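Local coordinates for protein adenosine 5'-monophosphoramidase HNT1 (Candida albicans, PDB 6IQ1) that probably hydrolyses adenosine 5'-monophosphoramidates to AMP as a homodimeric enzyme of the histidine triad (HINT) family, at residues Leu22-Phe31 / His41-His49; Gly85-Asn93 / Val105-Lys113. All blocks are in the same frame, centred on the assembly; numbering follows the deposited sequence.

Contacts 1 and 2 are neighbouring parts of one antiparallel sheet, their centres about 15 Å apart. Strand 42-46 of contact 1 runs beside strand 107-112 of contact 2, and a probable hydrogen bond from Phe107 N to Ile44 O, 2.8 Å, joins them. A second probable bond, 2.8 Å between His41 NE2 and His108 ND1, ties the start of segment 41-49 to the histidine triad, and Leu43 and Ile45 of contact 1 pack against His108 and His106. The putative active site thus rests on both contacts. Contact 1 ends in a zinc ligand, whereas strand 87-94 of contact 2 carries the sheet on into the second subunit.

Contact 1 of 2, residues Leu22-Phe31 / His41-His49; sequences LIETAKTYSF and HVLIIPKHH. With ZN (zinc ion), chain H.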
ATOM      1  N   LEU D  22      -1.872 -18.591   3.783  1.00 34.56           N
ATOM      2  CA  LEU D  22      -0.438 -18.467   3.603  1.00 32.04           C
ATOM      3  C   LEU D  22       0.171 -18.186   4.969  1.00 31.67           C
ATOM      4  O   LEU D  22       0.370 -19.114   5.756  1.00 35.16           O
ATOM      5  CB  LEU D  22      -0.133 -17.404   2.533  1.00 31.89           C
ATOM      6  CG  LEU D  22      -0.419 -17.742   1.051  1.00 31.12           C
ATOM      7  CD1 LEU D  22      -0.164 -16.548   0.166  1.00 27.55           C
ATOM      8  CD2 LEU D  22       0.433 -18.909   0.563  1.00 30.50           C
ATOM      9  N   ILE D  23       0.472 -16.944   5.295  1.00 33.84           N
ATOM     10  CA  ILE D  23       1.027 -16.584   6.589  1.00 29.88           C
ATOM     11  C   ILE D  23      -0.110 -16.090   7.467  1.00 28.79           C
ATOM     12  O   ILE D  23      -0.944 -15.296   7.025  1.00 33.03           O
ATOM     13  CB  ILE D  23       2.131 -15.522   6.436  1.00 31.47           C
ATOM     14  CG1 ILE D  23       3.405 -16.157   5.843  1.00 31.16           C
ATOM     15  CG2 ILE D  23       2.421 -14.830   7.768  1.00 28.83           C
ATOM     16  CD1 ILE D  23       4.542 -15.160   5.571  1.00 30.54           C
ATOM     17  N   GLU D  24      -0.164 -16.573   8.697  1.00 30.00           N
ATOM     18  CA  GLU D  24      -1.082 -16.026   9.683  1.00 30.01           C
ATOM     19  C   GLU D  24      -0.315 -15.608  10.937  1.00 31.57           C
ATOM     20  O   GLU D  24       0.706 -16.200  11.296  1.00 26.43           O
ATOM     21  CB  GLU D  24      -2.173 -17.016  10.051  1.00 29.57           C
ATOM     22  CG  GLU D  24      -3.286 -16.364  10.824  1.00 34.61           C
ATOM     23  CD  GLU D  24      -4.335 -17.338  11.314  1.00 40.97           C
ATOM     24  OE1 GLU D  24      -4.460 -18.454  10.735  1.00 41.31           O
ATOM     25  OE2 GLU D  24      -5.037 -16.961  12.283  1.00 37.41           O
ATOM     26  N   THR D  25      -0.833 -14.578  11.595  1.00 30.25           N
ATOM     27  CA  THR D  25      -0.204 -13.926  12.732  1.00 29.58           C
ATOM     28  C   THR D  25      -1.293 -13.721  13.782  1.00 35.43           C
ATOM     29  O   THR D  25      -2.481 -13.885  13.496  1.00 32.03           O
ATOM     30  CB  THR D  25       0.469 -12.604  12.264  1.00 33.06           C
ATOM     31  OG1 THR D  25       1.739 -12.879  11.653  1.00 32.25           O
ATOM     32  CG2 THR D  25       0.661 -11.620  13.358  1.00 40.46           C
ATOM     33  N   ALA D  26      -0.888 -13.421  15.018  1.00 31.26           N
ATOM     34  CA  ALA D  26      -1.865 -13.015  16.022  1.00 33.30           C
ATOM     35  C   ALA D  26      -2.788 -11.924  15.489  1.00 35.29           C
ATOM     36  O   ALA D  26      -3.985 -11.902  15.803  1.00 37.27           O
ATOM     37  CB  ALA D  26      -1.152 -12.532  17.289  1.00 27.07           C
ATOM     38  N   LYS D  27      -2.257 -11.017  14.671  1.00 31.86           N
ATOM     39  CA  LYS D  27      -3.023  -9.873  14.204  1.00 36.79           C
ATOM     40  C   LYS D  27      -3.355  -9.875  12.712  1.00 33.66           C
ATOM     41  O   LYS D  27      -4.260  -9.140  12.305  1.00 32.11           O
ATOM     42  CB  LYS D  27      -2.281  -8.570  14.559  1.00 34.75           C
ATOM     43  CG  LYS D  27      -2.483  -8.157  16.016  1.00 34.89           C
ATOM     44  CD  LYS D  27      -1.458  -7.106  16.452  1.00 38.04           C
ATOM     45  CE  LYS D  27      -1.372  -6.989  17.978  1.00 36.23           C
ATOM     46  NZ  LYS D  27      -2.711  -6.777  18.611  1.00 43.98           N
ATOM     47  N   THR D  28      -2.687 -10.685  11.891  1.00 30.52           N
ATOM     48  CA  THR D  28      -2.828 -10.567  10.449  1.00 29.72           C
ATOM     49  C   THR D  28      -3.155 -11.914   9.815  1.00 30.43           C
ATOM     50  O   THR D  28      -2.722 -12.962  10.301  1.00 32.36           O
ATOM     51  CB  THR D  28      -1.535  -9.981   9.846  1.00 32.12           C
ATOM     52  OG1 THR D  28      -1.306  -8.679  10.396  1.00 28.84           O
ATOM     53  CG2 THR D  28      -1.633  -9.860   8.341  1.00 26.86           C
ATOM     54  N   TYR D  29      -3.912 -11.877   8.709  1.00 26.34           N
ATOM     55  CA  TYR D  29      -4.292 -13.077   7.962  1.00 27.61           C
ATOM     56  C   TYR D  29      -4.080 -12.870   6.464  1.00 29.68           C
ATOM     57  O   TYR D  29      -4.550 -11.874   5.890  1.00 28.30           O
ATOM     58  CB  TYR D  29      -5.757 -13.450   8.238  1.00 26.27           C
ATOM     59  CG  TYR D  29      -6.156 -14.792   7.672  1.00 29.15           C
ATOM     60  CD1 TYR D  29      -6.527 -14.925   6.335  1.00 29.89           C
ATOM     61  CD2 TYR D  29      -6.163 -15.922   8.466  1.00 34.87           C
ATOM     62  CE1 TYR D  29      -6.879 -16.141   5.809  1.00 31.87           C
ATOM     63  CE2 TYR D  29      -6.533 -17.156   7.948  1.00 37.87           C
ATOM     64  CZ  TYR D  29      -6.885 -17.259   6.620  1.00 38.10           C
ATOM     65  OH  TYR D  29      -7.237 -18.481   6.095  1.00 40.66           O
ATOM     66  N   SER D  30      -3.412 -13.819   5.814  1.00 26.33           N
ATOM     67  CA  SER D  30      -3.147 -13.670   4.390  1.00 30.28           C
ATOM     68  C   SER D  30      -3.434 -14.963   3.627  1.00 29.51           C
ATOM     69  O   SER D  30      -3.317 -16.068   4.161  1.00 30.50           O
ATOM     70  CB  SER D  30      -1.701 -13.188   4.146  1.00 24.05           C
ATOM     71  OG  SER D  30      -0.761 -14.106   4.652  1.00 30.87           O
ATOM     72  N   PHE D  31      -3.797 -14.802   2.356  1.00 29.12           N
ATOM     73  CA  PHE D  31      -4.312 -15.881   1.529  1.00 31.57           C
ATOM     74  C   PHE D  31      -4.304 -15.436   0.071  1.00 32.10           C
ATOM     75  O   PHE D  31      -4.259 -14.239  -0.233  1.00 31.74           O
ATOM     76  CB  PHE D  31      -5.729 -16.303   1.962  1.00 29.23           C
ATOM     77  CG  PHE D  31      -6.740 -15.181   1.949  1.00 28.76           C
ATOM     78  CD1 PHE D  31      -6.755 -14.214   2.951  1.00 31.08           C
ATOM     79  CD2 PHE D  31      -7.693 -15.105   0.954  1.00 31.57           C
ATOM     80  CE1 PHE D  31      -7.694 -13.180   2.944  1.00 29.86           C
ATOM     81  CE2 PHE D  31      -8.645 -14.077   0.939  1.00 35.24           C
ATOM     82  CZ  PHE D  31      -8.645 -13.111   1.927  1.00 32.12           C
ATOM     83  N   HIS D  41      -0.936 -13.337  -6.718  1.00 29.72           N
ATOM     84  CA  HIS D  41      -1.688 -12.240  -6.117  1.00 32.69           C
ATOM     85  C   HIS D  41      -2.161 -12.641  -4.716  1.00 32.92           C
ATOM     86  O   HIS D  41      -2.994 -13.541  -4.567  1.00 32.94           O
ATOM     87  CB  HIS D  41      -2.857 -11.898  -7.047  1.00 32.21           C
ATOM     88  CG  HIS D  41      -3.650 -10.689  -6.658  1.00 29.93           C
ATOM     89  ND1 HIS D  41      -4.600 -10.136  -7.494  1.00 32.70           N
ATOM     90  CD2 HIS D  41      -3.665  -9.942  -5.533  1.00 29.82           C
ATOM     91  CE1 HIS D  41      -5.164  -9.101  -6.902  1.00 28.15           C
ATOM     92  NE2 HIS D  41      -4.611  -8.960  -5.710  1.00 30.54           N
ATOM     93  N   VAL D  42      -1.623 -11.996  -3.685  1.00 31.85           N
ATOM     94  CA  VAL D  42      -1.927 -12.333  -2.301  1.00 31.29           C
ATOM     95  C   VAL D  42      -2.715 -11.189  -1.694  1.00 30.33           C
ATOM     96  O   VAL D  42      -2.528 -10.031  -2.073  1.00 32.42           O
ATOM     97  CB  VAL D  42      -0.636 -12.608  -1.502  1.00 30.70           C
ATOM     98  CG1 VAL D  42      -0.931 -12.853  -0.011  1.00 27.56           C
ATOM     99  CG2 VAL D  42       0.104 -13.786  -2.110  1.00 31.07           C
ATOM    100  N   LEU D  43      -3.634 -11.522  -0.784  1.00 31.31           N
ATOM    101  CA  LEU D  43      -4.325 -10.540   0.042  1.00 30.31           C
ATOM    102  C   LEU D  43      -3.796 -10.638   1.461  1.00 30.12           C
ATOM    103  O   LEU D  43      -3.461 -11.725   1.927  1.00 27.92           O
ATOM    104  CB  LEU D  43      -5.839 -10.752   0.063  1.00 29.56           C
ATOM    105  CG  LEU D  43      -6.524 -10.777  -1.294  1.00 35.61           C
ATOM    106  CD1 LEU D  43      -7.928 -11.292  -1.133  1.00 31.93           C
ATOM    107  CD2 LEU D  43      -6.503  -9.393  -1.950  1.00 31.22           C
ATOM    108  N   ILE D  44      -3.725  -9.493   2.138  1.00 27.69           N
ATOM    109  CA  ILE D  44      -3.211  -9.405   3.500  1.00 28.51           C
ATOM    110  C   ILE D  44      -4.167  -8.524   4.284  1.00 26.88           C
ATOM    111  O   ILE D  44      -4.366  -7.357   3.929  1.00 29.44           O
ATOM    112  CB  ILE D  44      -1.790  -8.821   3.562  1.00 28.53           C
ATOM    113  CG1 ILE D  44      -0.825  -9.606   2.668  1.00 24.89           C
ATOM    114  CG2 ILE D  44      -1.315  -8.767   5.000  1.00 29.76           C
ATOM    115  CD1 ILE D  44      -0.647  -9.006   1.283  1.00 27.31           C
ATOM    116  N   ILE D  45      -4.773  -9.075   5.331  1.00 28.40           N
ATOM    117  CA  ILE D  45      -5.837  -8.362   6.034  1.00 27.91           C
ATOM    118  C   ILE D  45      -5.593  -8.333   7.542  1.00 30.11           C
ATOM    119  O   ILE D  45      -5.101  -9.309   8.134  1.00 29.40           O
ATOM    120  CB  ILE D  45      -7.215  -8.971   5.709  1.00 32.27           C
ATOM    121  CG1 ILE D  45      -7.401 -10.329   6.388  1.00 27.03           C
ATOM    122  CG2 ILE D  45      -7.419  -9.100   4.181  1.00 28.28           C
ATOM    123  CD1 ILE D  45      -8.728 -10.979   6.036  1.00 32.04           C
ATOM    124  N   PRO D  46      -5.902  -7.224   8.199  1.00 29.90           N
ATOM    125  CA  PRO D  46      -5.988  -7.247   9.658  1.00 30.58           C
ATOM    126  C   PRO D  46      -7.183  -8.087  10.088  1.00 32.10           C
ATOM    127  O   PRO D  46      -8.184  -8.185   9.376  1.00 32.73           O
ATOM    128  CB  PRO D  46      -6.176  -5.772  10.025  1.00 32.80           C
ATOM    129  CG  PRO D  46      -6.875  -5.188   8.838  1.00 35.01           C
ATOM    130  CD  PRO D  46      -6.334  -5.933   7.628  1.00 32.30           C
ATOM    131  N   LYS D  47      -7.069  -8.713  11.264  1.00 33.74           N
ATOM    132  CA  LYS D  47      -8.179  -9.522  11.767  1.00 36.80           C
ATOM    133  C   LYS D  47      -9.303  -8.649  12.309  1.00 39.42           C
ATOM    134  O   LYS D  47     -10.479  -9.024  12.226  1.00 51.40           O
ATOM    135  CB  LYS D  47      -7.686 -10.488  12.831  1.00 29.77           C
ATOM    136  CG  LYS D  47      -7.063 -11.754  12.251  1.00 32.55           C
ATOM    137  CD  LYS D  47      -6.069 -12.374  13.244  1.00 35.25           C
ATOM    138  CE  LYS D  47      -5.591 -13.739  12.772  1.00 34.65           C
ATOM    139  NZ  LYS D  47      -5.018 -14.548  13.895  1.00 33.01           N
ATOM    140  N   HIS D  48      -8.957  -7.489  12.844  1.00 33.45           N
ATOM    141  CA  HIS D  48      -9.926  -6.475  13.230  1.00 32.28           C
ATOM    142  C   HIS D  48     -10.721  -5.996  12.018  1.00 38.11           C
ATOM    143  O   HIS D  48     -10.142  -5.635  10.984  1.00 36.35           O
ATOM    144  CB  HIS D  48      -9.157  -5.315  13.863  1.00 32.95           C
ATOM    145  CG  HIS D  48     -10.014  -4.266  14.487  1.00 32.40           C
ATOM    146  ND1 HIS D  48     -10.661  -3.297  13.750  1.00 35.21           N
ATOM    147  CD2 HIS D  48     -10.290  -4.003  15.784  1.00 30.13           C
ATOM    148  CE1 HIS D  48     -11.325  -2.499  14.565  1.00 33.91           C
ATOM    149  NE2 HIS D  48     -11.116  -2.906  15.805  1.00 38.30           N
ATOM    150  N   HIS D  49     -12.049  -5.956  12.143  1.00 37.33           N
ATOM    151  CA  HIS D  49     -12.883  -5.536  11.015  1.00 34.21           C
ATOM    152  C   HIS D  49     -12.969  -4.014  10.960  1.00 33.24           C
ATOM    153  O   HIS D  49     -13.639  -3.391  11.788  1.00 32.18           O
ATOM    154  CB  HIS D  49     -14.286  -6.132  11.097  1.00 34.88           C
ATOM    155  CG  HIS D  49     -15.188  -5.669   9.995  1.00 32.76           C
ATOM    156  ND1 HIS D  49     -15.375  -6.389   8.833  1.00 35.25           N
ATOM    157  CD2 HIS D  49     -15.919  -4.537   9.854  1.00 33.70           C
ATOM    158  CE1 HIS D  49     -16.191  -5.729   8.029  1.00 32.04           C
ATOM    159  NE2 HIS D  49     -16.538  -4.603   8.627  1.00 32.41           N
TER
HETATM  160 ZN    ZN H 201     -14.665  -8.091   8.047  1.00 46.06          ZN
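The Phe31 ring carries Leu43 CB over one face, displaced toward the rim, while Ile45 CD1 stands at its edge, 3.9 Å from Phe31 CE1. Leu43 CD1 lies 3.5 Å from Phe31 CE2, so two alternate residues of strand 42-46 hold the one phenyl. It reaches them because CG sits between the backbone N and the carbonyl carbon (chi1 57°). The Tyr29 ring meets Phe31 CD1 at its own edge, and helix 8-14 packs on this aromatic side. On the other side of the sheet Thr28 CG2 touches Ile44 CG2 at 3.5 Å. Paired backbone bonds link Tyr29 with Ile45 and Phe31 with Leu43.

At the far end, Lys47 stretches its extended chain across the turn at Thr25-Lys27. Its NZ forms a salt bridge with Glu24 OE2, 2.9 Å away on the anti lone pair. The same NZ donates to Thr25 O at 2.7 Å, in the carbonyl plane, and weakly to Ala26 O. Two residues on, His49 ND1 binds the zinc ion at 2.0 Å. Strands 28-32 and 42-46 form an antiparallel beta hairpin in the HIT domain's sheet, with strand 21-24 along its outer side; the chain then leads into a Cys2His2 zinc site completed by Cys7, Cys10 and His104.

Contact 2 of 2, residues Gly85-Asn93 / Val105-Lys113; sequences GEGYNVLQN and VHFHLIPKK
Ile110 O accepts two hydrogen bonds: one from Asn89 N, 2.9 Å away, and one from a water whose oxygen lies 3.0 Å from it. That water also donates to Asn89 OD1 at 2.7 Å, so a single bridge spans from backbone to side chain. The amide's other end, ND2, bonds to Ala98 O of the second subunit. Paired backbone bonds continue along the strands between Gly87 and Lys112 and between Leu91 and His108.

Gln92 folds over Phe107. With CG anti to the backbone N (chi1 -161°), CG sits above the ring centre, 3.7 Å from the centroid and 8° off the normal, a CH-pi contact; the chain then bends at chi2 and takes the amide on. Amide and ring planes are 38° apart, and the amide oxygen goes to Asn94. The His108 side chain lies on the other face of the sheet, and its ring edge meets the backbone Leu91 O, in the ring plane and 3.4 Å from His108 CD2.

A second water gathers three polar groups. It accepts from Asn93 ND2 at 3.0 Å and, weakly, from His106 NE2 at 2.8 Å, and lies 3.2 Å from His108 NE2 in that ring's plane. Another water, over one face of the His106 ring, bridges Asn93 N and His106 O.

His106 ND1 bonds to His104 O and His108 ND1 to His41 NE2, which fixes how both rings are turned. With Asn93, both histidines are AMP-binding groups by similarity, and the orientation of His106 NE2 is consistent with its expected role as the nitrogen that takes up AMP.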
ATOM      1  N   GLY D  85      13.960  -5.919 -14.416  1.00 34.14           N
ATOM      2  CA  GLY D  85      13.392  -7.240 -14.254  1.00 31.16           C
ATOM      3  C   GLY D  85      11.994  -7.135 -13.682  1.00 35.84           C
ATOM      4  O   GLY D  85      11.308  -6.125 -13.837  1.00 34.19           O
ATOM      5  N   GLU D  86      11.563  -8.185 -13.005  1.00 36.98           N
ATOM      6  CA  GLU D  86      10.185  -8.155 -12.565  1.00 38.40           C
ATOM      7  C   GLU D  86      10.112  -7.426 -11.217  1.00 32.77           C
ATOM      8  O   GLU D  86      11.096  -7.345 -10.468  1.00 32.74           O
ATOM      9  CB  GLU D  86       9.645  -9.582 -12.533  1.00 36.46           C
ATOM     10  CG  GLU D  86       8.460  -9.813 -11.714  1.00 48.26           C
ATOM     11  CD  GLU D  86       8.534 -11.199 -11.052  1.00 61.68           C
ATOM     12  OE1 GLU D  86       9.538 -11.570 -10.396  1.00 65.10           O
ATOM     13  OE2 GLU D  86       7.536 -11.860 -11.063  1.00 64.13           O
ATOM     14  N   GLY D  87       8.948  -6.844 -10.943  1.00 30.32           N
ATOM     15  CA  GLY D  87       8.717  -6.083  -9.736  1.00 31.30           C
ATOM     16  C   GLY D  87       7.418  -6.460  -9.054  1.00 32.67           C
ATOM     17  O   GLY D  87       6.940  -7.590  -9.223  1.00 35.42           O
ATOM     18  N   TYR D  88       6.849  -5.535  -8.274  1.00 28.51           N
ATOM     19  CA  TYR D  88       5.605  -5.796  -7.558  1.00 29.58           C
ATOM     20  C   TYR D  88       5.035  -4.502  -6.982  1.00 31.49           C
ATOM     21  O   TYR D  88       5.745  -3.504  -6.792  1.00 26.85           O
ATOM     22  CB  TYR D  88       5.780  -6.854  -6.449  1.00 29.36           C
ATOM     23  CG  TYR D  88       6.801  -6.573  -5.357  1.00 30.84           C
ATOM     24  CD1 TYR D  88       8.139  -6.925  -5.519  1.00 30.22           C
ATOM     25  CD2 TYR D  88       6.413  -6.015  -4.143  1.00 29.64           C
ATOM     26  CE1 TYR D  88       9.071  -6.696  -4.520  1.00 32.53           C
ATOM     27  CE2 TYR D  88       7.332  -5.800  -3.124  1.00 29.93           C
ATOM     28  CZ  TYR D  88       8.663  -6.138  -3.317  1.00 31.89           C
ATOM     29  OH  TYR D  88       9.584  -5.899  -2.318  1.00 26.60           O
ATOM     30  N   ASN D  89       3.728  -4.541  -6.714  1.00 28.42           N
ATOM     31  CA  ASN D  89       2.980  -3.420  -6.166  1.00 27.54           C
ATOM     32  C   ASN D  89       2.287  -3.815  -4.863  1.00 31.36           C
ATOM     33  O   ASN D  89       1.818  -4.950  -4.708  1.00 28.14           O
ATOM     34  CB  ASN D  89       1.949  -2.921  -7.171  1.00 23.99           C
ATOM     35  CG  ASN D  89       2.593  -2.298  -8.389  1.00 31.42           C
ATOM     36  OD1 ASN D  89       2.766  -2.961  -9.420  1.00 28.68           O
ATOM     37  ND2 ASN D  89       2.970  -1.010  -8.275  1.00 28.91           N
ATOM     38  N   VAL D  90       2.227  -2.874  -3.926  1.00 28.19           N
ATOM     39  CA  VAL D  90       1.390  -2.998  -2.739  1.00 28.87           C
ATOM     40  C   VAL D  90       0.276  -1.970  -2.883  1.00 29.42           C
ATOM     41  O   VAL D  90       0.548  -0.771  -3.015  1.00 30.49           O
ATOM     42  CB  VAL D  90       2.201  -2.806  -1.446  1.00 28.35           C
ATOM     43  CG1 VAL D  90       1.350  -3.127  -0.193  1.00 21.99           C
ATOM     44  CG2 VAL D  90       3.436  -3.703  -1.469  1.00 21.52           C
ATOM     45  N   LEU D  91      -0.976  -2.437  -2.909  1.00 26.54           N
ATOM     46  CA  LEU D  91      -2.120  -1.556  -3.114  1.00 26.76           C
ATOM     47  C   LEU D  91      -3.164  -1.759  -2.020  1.00 29.18           C
ATOM     48  O   LEU D  91      -3.441  -2.893  -1.612  1.00 29.35           O
ATOM     49  CB  LEU D  91      -2.758  -1.801  -4.476  1.00 29.44           C
ATOM     50  CG  LEU D  91      -3.969  -0.933  -4.833  1.00 27.73           C
ATOM     51  CD1 LEU D  91      -3.566   0.520  -4.833  1.00 28.98           C
ATOM     52  CD2 LEU D  91      -4.544  -1.347  -6.195  1.00 27.81           C
ATOM     53  N   GLN D  92      -3.740  -0.655  -1.552  1.00 26.36           N
ATOM     54  CA  GLN D  92      -4.837  -0.679  -0.591  1.00 28.56           C
ATOM     55  C   GLN D  92      -5.849   0.382  -1.000  1.00 29.18           C
ATOM     56  O   GLN D  92      -5.465   1.529  -1.252  1.00 28.92           O
ATOM     57  CB  GLN D  92      -4.338  -0.427   0.840  1.00 26.40           C
ATOM     58  CG  GLN D  92      -5.307  -0.892   1.914  1.00 23.72           C
ATOM     59  CD  GLN D  92      -6.158   0.233   2.436  1.00 27.23           C
ATOM     60  OE1 GLN D  92      -5.708   1.375   2.481  1.00 29.76           O
ATOM     61  NE2 GLN D  92      -7.394  -0.069   2.822  1.00 25.54           N
ATOM     62  N   ASN D  93      -7.124  -0.005  -1.089  1.00 26.14           N
ATOM     63  CA  ASN D  93      -8.164   0.833  -1.675  1.00 27.77           C
ATOM     64  C   ASN D  93      -9.242   1.160  -0.652  1.00 31.99           C
ATOM     65  O   ASN D  93      -9.663   0.292   0.125  1.00 30.79           O
ATOM     66  CB  ASN D  93      -8.822   0.163  -2.880  1.00 27.80           C
ATOM     67  CG  ASN D  93      -7.814  -0.332  -3.918  1.00 31.68           C
ATOM     68  OD1 ASN D  93      -6.793   0.314  -4.203  1.00 29.01           O
ATOM     69  ND2 ASN D  93      -8.123  -1.479  -4.514  1.00 31.92           N
ATOM     70  N   VAL D 105     -10.631  -3.853   5.250  1.00 31.75           N
ATOM     71  CA  VAL D 105      -9.310  -3.446   4.785  1.00 29.73           C
ATOM     72  C   VAL D 105      -8.523  -4.658   4.318  1.00 28.34           C
ATOM     73  O   VAL D 105      -8.354  -5.631   5.058  1.00 32.18           O
ATOM     74  CB  VAL D 105      -8.563  -2.693   5.905  1.00 31.66           C
ATOM     75  CG1 VAL D 105      -7.067  -2.471   5.552  1.00 27.32           C
ATOM     76  CG2 VAL D 105      -9.251  -1.381   6.180  1.00 27.18           C
ATOM     77  N   HIS D 106      -8.040  -4.606   3.081  1.00 24.94           N
ATOM     78  CA  HIS D 106      -7.182  -5.657   2.555  1.00 28.31           C
ATOM     79  C   HIS D 106      -6.095  -5.029   1.702  1.00 30.22           C
ATOM     80  O   HIS D 106      -6.365  -4.127   0.903  1.00 28.66           O
ATOM     81  CB  HIS D 106      -7.951  -6.711   1.732  1.00 28.02           C
ATOM     82  CG  HIS D 106      -8.841  -6.147   0.665  1.00 27.76           C
ATOM     83  ND1 HIS D 106      -9.934  -5.353   0.944  1.00 30.33           N
ATOM     84  CD2 HIS D 106      -8.825  -6.305  -0.682  1.00 25.99           C
ATOM     85  CE1 HIS D 106     -10.535  -5.023  -0.189  1.00 31.77           C
ATOM     86  NE2 HIS D 106      -9.883  -5.589  -1.189  1.00 27.88           N
ATOM     87  N   PHE D 107      -4.877  -5.512   1.882  1.00 28.29           N
ATOM     88  CA  PHE D 107      -3.737  -5.098   1.091  1.00 27.97           C
ATOM     89  C   PHE D 107      -3.494  -6.117  -0.014  1.00 28.85           C
ATOM     90  O   PHE D 107      -3.599  -7.326   0.213  1.00 33.93           O
ATOM     91  CB  PHE D 107      -2.505  -4.968   2.001  1.00 28.93           C
ATOM     92  CG  PHE D 107      -2.517  -3.729   2.853  1.00 27.10           C
ATOM     93  CD1 PHE D 107      -3.231  -3.694   4.034  1.00 27.73           C
ATOM     94  CD2 PHE D 107      -1.824  -2.587   2.457  1.00 27.38           C
ATOM     95  CE1 PHE D 107      -3.252  -2.544   4.814  1.00 30.09           C
ATOM     96  CE2 PHE D 107      -1.832  -1.442   3.228  1.00 23.97           C
ATOM     97  CZ  PHE D 107      -2.552  -1.412   4.400  1.00 25.80           C
ATOM     98  N   HIS D 108      -3.173  -5.635  -1.208  1.00 27.56           N
ATOM     99  CA  HIS D 108      -2.798  -6.507  -2.318  1.00 27.11           C
ATOM    100  C   HIS D 108      -1.278  -6.519  -2.465  1.00 29.09           C
ATOM    101  O   HIS D 108      -0.644  -5.457  -2.556  1.00 28.11           O
ATOM    102  CB  HIS D 108      -3.416  -6.049  -3.647  1.00 30.23           C
ATOM    103  CG  HIS D 108      -4.908  -5.923  -3.637  1.00 29.38           C
ATOM    104  ND1 HIS D 108      -5.742  -6.920  -4.095  1.00 28.29           N
ATOM    105  CD2 HIS D 108      -5.712  -4.908  -3.240  1.00 27.98           C
ATOM    106  CE1 HIS D 108      -6.999  -6.528  -3.970  1.00 30.14           C
ATOM    107  NE2 HIS D 108      -7.007  -5.312  -3.449  1.00 30.29           N
ATOM    108  N   LEU D 109      -0.698  -7.713  -2.502  1.00 29.20           N
ATOM    109  CA  LEU D 109       0.692  -7.906  -2.913  1.00 28.27           C
ATOM    110  C   LEU D 109       0.646  -8.488  -4.320  1.00 32.43           C
ATOM    111  O   LEU D 109       0.266  -9.650  -4.500  1.00 36.12           O
ATOM    112  CB  LEU D 109       1.446  -8.830  -1.957  1.00 26.85           C
ATOM    113  CG  LEU D 109       2.818  -9.248  -2.501  1.00 30.70           C
ATOM    114  CD1 LEU D 109       3.695  -8.028  -2.781  1.00 30.06           C
ATOM    115  CD2 LEU D 109       3.537 -10.194  -1.574  1.00 27.04           C
ATOM    116  N   ILE D 110       0.991  -7.676  -5.319  1.00 31.09           N
ATOM    117  CA  ILE D 110       0.764  -8.070  -6.707  1.00 30.21           C
ATOM    118  C   ILE D 110       2.079  -8.139  -7.466  1.00 32.16           C
ATOM    119  O   ILE D 110       2.685  -7.094  -7.739  1.00 30.59           O
ATOM    120  CB  ILE D 110      -0.178  -7.103  -7.427  1.00 29.09           C
ATOM    121  CG1 ILE D 110      -1.380  -6.747  -6.561  1.00 30.05           C
ATOM    122  CG2 ILE D 110      -0.604  -7.707  -8.748  1.00 31.36           C
ATOM    123  CD1 ILE D 110      -2.167  -5.557  -7.118  1.00 30.08           C
ATOM    124  N   PRO D 111       2.544  -9.331  -7.829  1.00 31.23           N
ATOM    125  CA  PRO D 111       3.754  -9.433  -8.656  1.00 34.68           C
ATOM    126  C   PRO D 111       3.574  -8.767 -10.015  1.00 33.44           C
ATOM    127  O   PRO D 111       2.485  -8.780 -10.592  1.00 32.91           O
ATOM    128  CB  PRO D 111       3.958 -10.945  -8.778  1.00 34.74           C
ATOM    129  CG  PRO D 111       3.377 -11.476  -7.454  1.00 31.23           C
ATOM    130  CD  PRO D 111       2.153 -10.631  -7.256  1.00 28.62           C
ATOM    131  N   LYS D 112       4.642  -8.147 -10.518  1.00 31.75           N
ATOM    132  CA  LYS D 112       4.583  -7.444 -11.807  1.00 37.79           C
ATOM    133  C   LYS D 112       5.608  -8.067 -12.749  1.00 37.94           C
ATOM    134  O   LYS D 112       6.757  -7.630 -12.797  1.00 34.44           O
ATOM    135  CB  LYS D 112       4.826  -5.929 -11.641  1.00 33.67           C
ATOM    136  CG  LYS D 112       4.667  -5.124 -12.928  1.00 33.42           C
ATOM    137  CD  LYS D 112       3.205  -4.941 -13.268  1.00 32.36           C
ATOM    138  CE  LYS D 112       3.010  -4.157 -14.551  1.00 31.00           C
ATOM    139  NZ  LYS D 112       1.576  -4.119 -14.961  1.00 28.70           N
ATOM    140  N   LYS D 113       5.183  -9.075 -13.512  1.00 41.36           N
ATOM    141  CA  LYS D 113       6.093  -9.829 -14.369  1.00 44.15           C
ATOM    142  C   LYS D 113       6.159  -9.297 -15.796  1.00 41.48           C
ATOM    143  O   LYS D 113       7.153  -9.537 -16.496  1.00 38.28           O
ATOM    144  CB  LYS D 113       5.687 -11.308 -14.387  1.00 44.85           C
ATOM    145  CG  LYS D 113       5.967 -12.044 -13.078  1.00 49.88           C
ATOM    146  CD  LYS D 113       5.465 -13.486 -13.127  1.00 60.23           C
ATOM    147  CE  LYS D 113       6.590 -14.483 -12.860  1.00 62.40           C
ATOM    148  NZ  LYS D 113       6.043 -15.815 -12.475  1.00 62.89           N
TER
HETATM  149  O   HOH W   1       1.764  -5.345 -10.002  1.00 37.06           O
HETATM  150  O   HOH W   2      -9.334  -2.136   1.472  1.00 30.73           O
HETATM  151  O   HOH W   3      -9.690  -3.640  -3.217  1.00 22.33           O
HETATM  152  O   HOH W   4      -7.650  -2.963  -0.898  1.00 28.91           O